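Local atomic coordinates of HD domain protein (Enterococcus faecalis, PDB entry 4LRL), a protein that probably hydrolyses deoxyribonucleoside triphosphates as an allosterically regulated, metal-binding HD-domain triphosphohydrolase that binds dGTP and dTTP. Residues 104-118 against 231-243. Numbering follows the deposited sequence.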
loop_
_atom_site.group_PDB
_atom_site.type_symbol
_atom_site.label_atom_id
_atom_site.label_comp_id
_atom_site.label_asym_id
_atom_site.label_seq_id
_atom_site.Cartn_x
_atom_site.Cartn_y
_atom_site.Cartn_z
ATOM N N ILE C 104 -12.926 -9.428 20.724
ATOM C CA ILE C 104 -12.542 -8.244 21.495
ATOM C C ILE C 104 -13.547 -7.966 22.621
ATOM O O ILE C 104 -13.160 -7.683 23.755
ATOM C CB ILE C 104 -12.393 -7.011 20.556
ATOM C CG1 ILE C 104 -11.141 -7.161 19.681
ATOM C CG2 ILE C 104 -12.324 -5.709 21.336
ATOM C CD1 ILE C 104 -11.173 -6.335 18.388
ATOM N N PHE C 105 -14.832 -8.068 22.296
ATOM C CA PHE C 105 -15.909 -7.839 23.258
ATOM C C PHE C 105 -15.804 -8.819 24.410
ATOM O O PHE C 105 -15.979 -8.439 25.574
ATOM C CB PHE C 105 -17.272 -7.992 22.579
ATOM C CG PHE C 105 -17.790 -6.733 21.923
ATOM C CD1 PHE C 105 -19.141 -6.621 21.594
ATOM C CD2 PHE C 105 -16.942 -5.655 21.648
ATOM C CE1 PHE C 105 -19.647 -5.469 20.988
ATOM C CE2 PHE C 105 -17.432 -4.494 21.042
ATOM C CZ PHE C 105 -18.795 -4.401 20.712
ATOM N N GLN C 106 -15.513 -10.080 24.087
ATOM C CA GLN C 106 -15.469 -11.122 25.107
ATOM C C GLN C 106 -14.280 -10.961 26.047
ATOM O O GLN C 106 -14.440 -11.075 27.262
ATOM C CB GLN C 106 -15.526 -12.532 24.489
ATOM C CG GLN C 106 -15.330 -13.708 25.475
ATOM C CD GLN C 106 -16.221 -13.649 26.730
ATOM O OE1 GLN C 106 -17.300 -13.046 26.731
ATOM N NE2 GLN C 106 -15.763 -14.286 27.805
ATOM N N ARG C 107 -13.104 -10.659 25.507
ATOM C CA ARG C 107 -11.918 -10.592 26.370
ATOM C C ARG C 107 -11.700 -9.259 27.116
ATOM O O ARG C 107 -10.908 -9.202 28.050
ATOM C CB ARG C 107 -10.651 -11.078 25.642
ATOM C CG ARG C 107 -9.828 -10.014 24.950
ATOM C CD ARG C 107 -8.529 -10.610 24.398
ATOM N NE ARG C 107 -8.764 -11.570 23.312
ATOM C CZ ARG C 107 -8.200 -11.511 22.105
ATOM N NH1 ARG C 107 -8.480 -12.444 21.203
ATOM N NH2 ARG C 107 -7.350 -10.535 21.793
ATOM N N ASN C 108 -12.412 -8.207 26.720
ATOM C CA ASN C 108 -12.229 -6.891 27.339
ATOM C C ASN C 108 -13.495 -6.313 27.971
ATOM O O ASN C 108 -13.423 -5.527 28.920
ATOM C CB ASN C 108 -11.647 -5.892 26.331
ATOM C CG ASN C 108 -10.273 -6.296 25.831
ATOM O OD1 ASN C 108 -9.289 -6.265 26.566
ATOM N ND2 ASN C 108 -10.204 -6.679 24.572
ATOM N N TYR C 109 -14.654 -6.700 27.445
ATOM C CA TYR C 109 -15.913 -6.106 27.886
ATOM C C TYR C 109 -17.005 -7.133 28.150
ATOM O O TYR C 109 -18.167 -6.901 27.821
ATOM C CB TYR C 109 -16.404 -5.086 26.856
ATOM C CG TYR C 109 -15.349 -4.123 26.378
ATOM C CD1 TYR C 109 -14.790 -4.254 25.113
ATOM C CD2 TYR C 109 -14.908 -3.082 27.192
ATOM C CE1 TYR C 109 -13.813 -3.375 24.660
ATOM C CE2 TYR C 109 -13.927 -2.200 26.754
ATOM C CZ TYR C 109 -13.384 -2.357 25.484
ATOM O OH TYR C 109 -12.424 -1.485 25.042
ATOM N N SER C 110 -16.634 -8.269 28.729
ATOM C CA SER C 110 -17.604 -9.324 29.024
ATOM C C SER C 110 -18.573 -8.858 30.116
ATOM O O SER C 110 -18.298 -7.886 30.831
ATOM C CB SER C 110 -16.891 -10.606 29.455
ATOM O OG SER C 110 -16.509 -10.541 30.820
ATOM N N VAL C 111 -19.707 -9.547 30.231
ATOM C CA VAL C 111 -20.679 -9.255 31.290
ATOM C C VAL C 111 -20.059 -9.496 32.669
ATOM O O VAL C 111 -20.400 -8.809 33.633
ATOM C CB VAL C 111 -22.006 -10.040 31.099
ATOM C CG1 VAL C 111 -22.881 -9.970 32.350
ATOM C CG2 VAL C 111 -22.768 -9.492 29.901
ATOM N N GLU C 112 -19.127 -10.448 32.739
ATOM C CA GLU C 112 -18.317 -10.688 33.938
ATOM C C GLU C 112 -17.590 -9.445 34.459
ATOM O O GLU C 112 -17.183 -9.413 35.614
ATOM C CB GLU C 112 -17.267 -11.771 33.669
ATOM C CG GLU C 112 -17.735 -13.205 33.842
ATOM C CD GLU C 112 -16.598 -14.138 34.271
ATOM O OE1 GLU C 112 -16.066 -13.966 35.395
ATOM O OE2 GLU C 112 -16.242 -15.045 33.483
ATOM N N ARG C 113 -17.418 -8.436 33.608
ATOM C CA ARG C 113 -16.637 -7.252 33.963
ATOM C C ARG C 113 -17.468 -5.972 34.016
ATOM O O ARG C 113 -17.319 -5.178 34.941
ATOM C CB ARG C 113 -15.451 -7.080 33.002
ATOM C CG ARG C 113 -14.407 -6.058 33.470
ATOM C CD ARG C 113 -13.280 -5.900 32.454
ATOM N NE ARG C 113 -12.466 -7.111 32.360
ATOM C CZ ARG C 113 -11.443 -7.279 31.523
ATOM N NH1 ARG C 113 -11.082 -6.312 30.689
ATOM N NH2 ARG C 113 -10.772 -8.425 31.527
ATOM N N LEU C 114 -18.336 -5.773 33.031
ATOM C CA LEU C 114 -19.148 -4.550 32.964
ATOM C C LEU C 114 -20.619 -4.785 33.327
ATOM O O LEU C 114 -21.430 -3.856 33.288
ATOM C CB LEU C 114 -19.043 -3.900 31.573
ATOM C CG LEU C 114 -17.686 -3.778 30.864
ATOM C CD1 LEU C 114 -17.863 -3.121 29.495
ATOM C CD2 LEU C 114 -16.656 -3.023 31.682
ATOM N N GLY C 115 -20.948 -6.032 33.666
ATOM C CA GLY C 115 -22.325 -6.443 33.934
ATOM C C GLY C 115 -23.302 -6.081 32.831
ATOM O O GLY C 115 -23.226 -6.593 31.712
ATOM N N GLU C 116 -24.211 -5.176 33.173
ATOM C CA GLU C 116 -25.289 -4.692 32.310
ATOM C C GLU C 116 -24.799 -4.152 30.967
ATOM O O GLU C 116 -25.341 -4.506 29.914
ATOM C CB GLU C 116 -26.050 -3.595 33.065
ATOM C CG GLU C 116 -27.504 -3.437 32.694
ATOM C CD GLU C 116 -28.321 -2.894 33.851
ATOM O OE1 GLU C 116 -28.856 -1.776 33.720
ATOM O OE2 GLU C 116 -28.415 -3.577 34.900
ATOM N N ASN C 117 -23.777 -3.297 31.010
ATOM C CA ASN C 117 -23.218 -2.679 29.801
ATOM C C ASN C 117 -22.295 -3.613 28.999
ATOM O O ASN C 117 -21.692 -3.196 28.001
ATOM C CB ASN C 117 -22.478 -1.376 30.157
ATOM C CG ASN C 117 -23.430 -0.231 30.495
ATOM O OD1 ASN C 117 -23.900 0.483 29.611
ATOM N ND2 ASN C 117 -23.710 -0.052 31.783
ATOM N N GLY C 118 -22.203 -4.872 29.427
ATOM C CA GLY C 118 -21.223 -5.811 28.887
ATOM C C GLY C 118 -21.732 -6.762 27.823
ATOM O O GLY C 118 -22.931 -6.813 27.539
ATOM N N ILE C 231 -10.540 1.087 14.612
ATOM C CA ILE C 231 -11.933 1.006 15.038
ATOM C C ILE C 231 -12.123 -0.169 15.991
ATOM O O ILE C 231 -12.816 -0.050 16.999
ATOM C CB ILE C 231 -12.923 0.968 13.851
ATOM C CG1 ILE C 231 -12.796 2.267 13.042
ATOM C CG2 ILE C 231 -14.379 0.770 14.367
ATOM C CD1 ILE C 231 -13.805 2.429 11.963
ATOM N N LEU C 232 -11.463 -1.285 15.695
ATOM C CA LEU C 232 -11.541 -2.445 16.570
ATOM C C LEU C 232 -10.924 -2.205 17.943
ATOM O O LEU C 232 -11.293 -2.862 18.911
ATOM C CB LEU C 232 -10.923 -3.676 15.901
ATOM C CG LEU C 232 -11.697 -4.208 14.684
ATOM C CD1 LEU C 232 -11.049 -5.458 14.123
ATOM C CD2 LEU C 232 -13.152 -4.461 15.015
ATOM N N ARG C 233 -10.004 -1.246 18.036
ATOM C CA ARG C 233 -9.351 -0.947 19.306
ATOM C C ARG C 233 -10.230 -0.105 20.242
ATOM O O ARG C 233 -9.990 -0.065 21.443
ATOM C CB ARG C 233 -8.016 -0.235 19.062
ATOM C CG ARG C 233 -7.048 -0.278 20.241
ATOM C CD ARG C 233 -6.242 -1.563 20.261
ATOM N NE ARG C 233 -5.593 -1.792 21.550
ATOM C CZ ARG C 233 -4.684 -2.743 21.777
ATOM N NH1 ARG C 233 -4.297 -3.554 20.796
ATOM N NH2 ARG C 233 -4.150 -2.880 22.990
ATOM N N VAL C 234 -11.235 0.568 19.688
ATOM C CA VAL C 234 -12.060 1.482 20.472
ATOM C C VAL C 234 -13.536 1.089 20.504
ATOM O O VAL C 234 -14.305 1.655 21.294
ATOM C CB VAL C 234 -11.927 2.956 19.999
ATOM C CG1 VAL C 234 -10.494 3.460 20.181
ATOM C CG2 VAL C 234 -12.393 3.123 18.551
ATOM N N ILE C 235 -13.923 0.129 19.654
ATOM C CA ILE C 235 -15.300 -0.396 19.632
ATOM C C ILE C 235 -15.659 -1.038 20.975
ATOM O O ILE C 235 -14.833 -1.691 21.613
ATOM C CB ILE C 235 -15.541 -1.393 18.467
ATOM C CG1 ILE C 235 -17.042 -1.633 18.265
ATOM C CG2 ILE C 235 -14.771 -2.718 18.690
ATOM C CD1 ILE C 235 -17.420 -2.308 16.955
ATOM N N ARG C 236 -16.903 -0.855 21.387
ATOM C CA ARG C 236 -17.316 -1.231 22.735
ATOM C C ARG C 236 -18.817 -1.552 22.783
ATOM O O ARG C 236 -19.606 -0.898 22.105
ATOM C CB ARG C 236 -16.991 -0.072 23.678
ATOM C CG ARG C 236 -17.294 -0.302 25.141
ATOM C CD ARG C 236 -17.470 1.021 25.858
ATOM N NE ARG C 236 -17.279 0.885 27.298
ATOM C CZ ARG C 236 -16.175 1.246 27.947
ATOM N NH1 ARG C 236 -15.141 1.775 27.295
ATOM N NH2 ARG C 236 -16.105 1.075 29.259
ATOM N N PRO C 237 -19.216 -2.561 23.581
ATOM C CA PRO C 237 -20.638 -2.721 23.835
ATOM C C PRO C 237 -21.096 -1.790 24.955
ATOM O O PRO C 237 -20.285 -1.349 25.763
ATOM C CB PRO C 237 -20.740 -4.171 24.312
ATOM C CG PRO C 237 -19.447 -4.397 25.040
ATOM C CD PRO C 237 -18.414 -3.598 24.269
ATOM N N TYR C 238 -22.387 -1.481 24.971
ATOM C CA TYR C 238 -23.054 -0.893 26.133
ATOM C C TYR C 238 -24.514 -1.343 26.112
ATOM O O TYR C 238 -24.950 -2.024 25.172
ATOM C CB TYR C 238 -22.926 0.638 26.150
ATOM C CG TYR C 238 -23.818 1.369 25.172
ATOM C CD1 TYR C 238 -24.933 2.074 25.617
ATOM C CD2 TYR C 238 -23.546 1.354 23.803
ATOM C CE1 TYR C 238 -25.769 2.739 24.720
ATOM C CE2 TYR C 238 -24.362 2.024 22.895
ATOM C CZ TYR C 238 -25.475 2.713 23.361
ATOM O OH TYR C 238 -26.291 3.377 22.473
ATOM N N LYS C 239 -25.268 -0.946 27.134
ATOM C CA LYS C 239 -26.651 -1.386 27.301
ATOM C C LYS C 239 -27.499 -1.198 26.042
ATOM O O LYS C 239 -28.271 -2.084 25.680
ATOM C CB LYS C 239 -27.291 -0.673 28.495
ATOM C CG LYS C 239 -28.586 -1.290 28.977
ATOM C CD LYS C 239 -29.078 -0.541 30.206
ATOM C CE LYS C 239 -30.300 -1.192 30.807
ATOM N NZ LYS C 239 -30.640 -0.529 32.080
ATOM N N GLY C 240 -27.334 -0.058 25.372
ATOM C CA GLY C 240 -28.091 0.252 24.162
ATOM C C GLY C 240 -27.418 -0.171 22.867
ATOM O O GLY C 240 -27.829 0.251 21.788
ATOM N N GLY C 241 -26.382 -0.997 22.947
ATOM C CA GLY C 241 -25.791 -1.526 21.719
ATOM C C GLY C 241 -24.283 -1.450 21.617
ATOM O O GLY C 241 -23.557 -2.027 22.433
ATOM N N ILE C 242 -23.825 -0.735 20.594
ATOM C CA ILE C 242 -22.400 -0.604 20.288
ATOM C C ILE C 242 -21.995 0.864 20.213
ATOM O O ILE C 242 -22.691 1.679 19.610
ATOM C CB ILE C 242 -22.054 -1.331 18.968
ATOM C CG1 ILE C 242 -22.085 -2.845 19.188
ATOM C CG2 ILE C 242 -20.708 -0.865 18.407
ATOM C CD1 ILE C 242 -21.866 -3.653 17.933
ATOM N N ALA C 243 -20.861 1.181 20.831
ATOM C CA ALA C 243 -20.327 2.536 20.871
ATOM C C ALA C 243 -18.824 2.523 20.612
ATOM O O ALA C 243 -18.233 1.469 20.393
ATOM C CB ALA C 243 -20.633 3.192 22.227
HETATM O O HOH W 1 -14.169 0.751 24.887
#
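Pro237 is the bump and two aromatic side chains make its hollow, a compact example of how a helix end is seated on an edge strand. The ring of Phe105 lies flat against the proline: Pro237 CD sits 3.5 Å from the ring centroid, 14° off the normal, a CH-pi contact. Tyr109 closes the hollow with its CB, 3.6 Å from the same Pro237 CD. At the edge of the Phe105 ring Ile242 CG1 comes in plane with it, 3.9 Å from CZ, while Ile235 CG2 packs obliquely against CE2.

Because CG of Tyr109 stands anti to the carbonyl carbon (chi1 -47°), its ring comes down on the strand, with Asn108 CB over one face and Arg236 CG over the centre of the other. A water joins Tyr109 OH to Arg236 NH1, the latter bond weak. Beyond, Ile104 CD1 reaches Leu232 CB at 3.6 Å.

Polar contacts finish the far end. Asn117 OD1 accepts a hydrogen bond from Lys239 N at 3.2 Å, the donor standing above the carbonyl plane, and Glu116 OE1 forms a salt bridge with Lys239 NZ at 2.7 Å, the two chains running side by side.

Gln195 bonds both Gly118 O and Tyr238 O. The contact thus fastens the C-terminal end of helix 87-108 and, past the short helix 111-114, the 3-10 turn at 116-117 onto the end of helix 228-234 and hairpin 235-245, whose second strand pairs with strand 411-413.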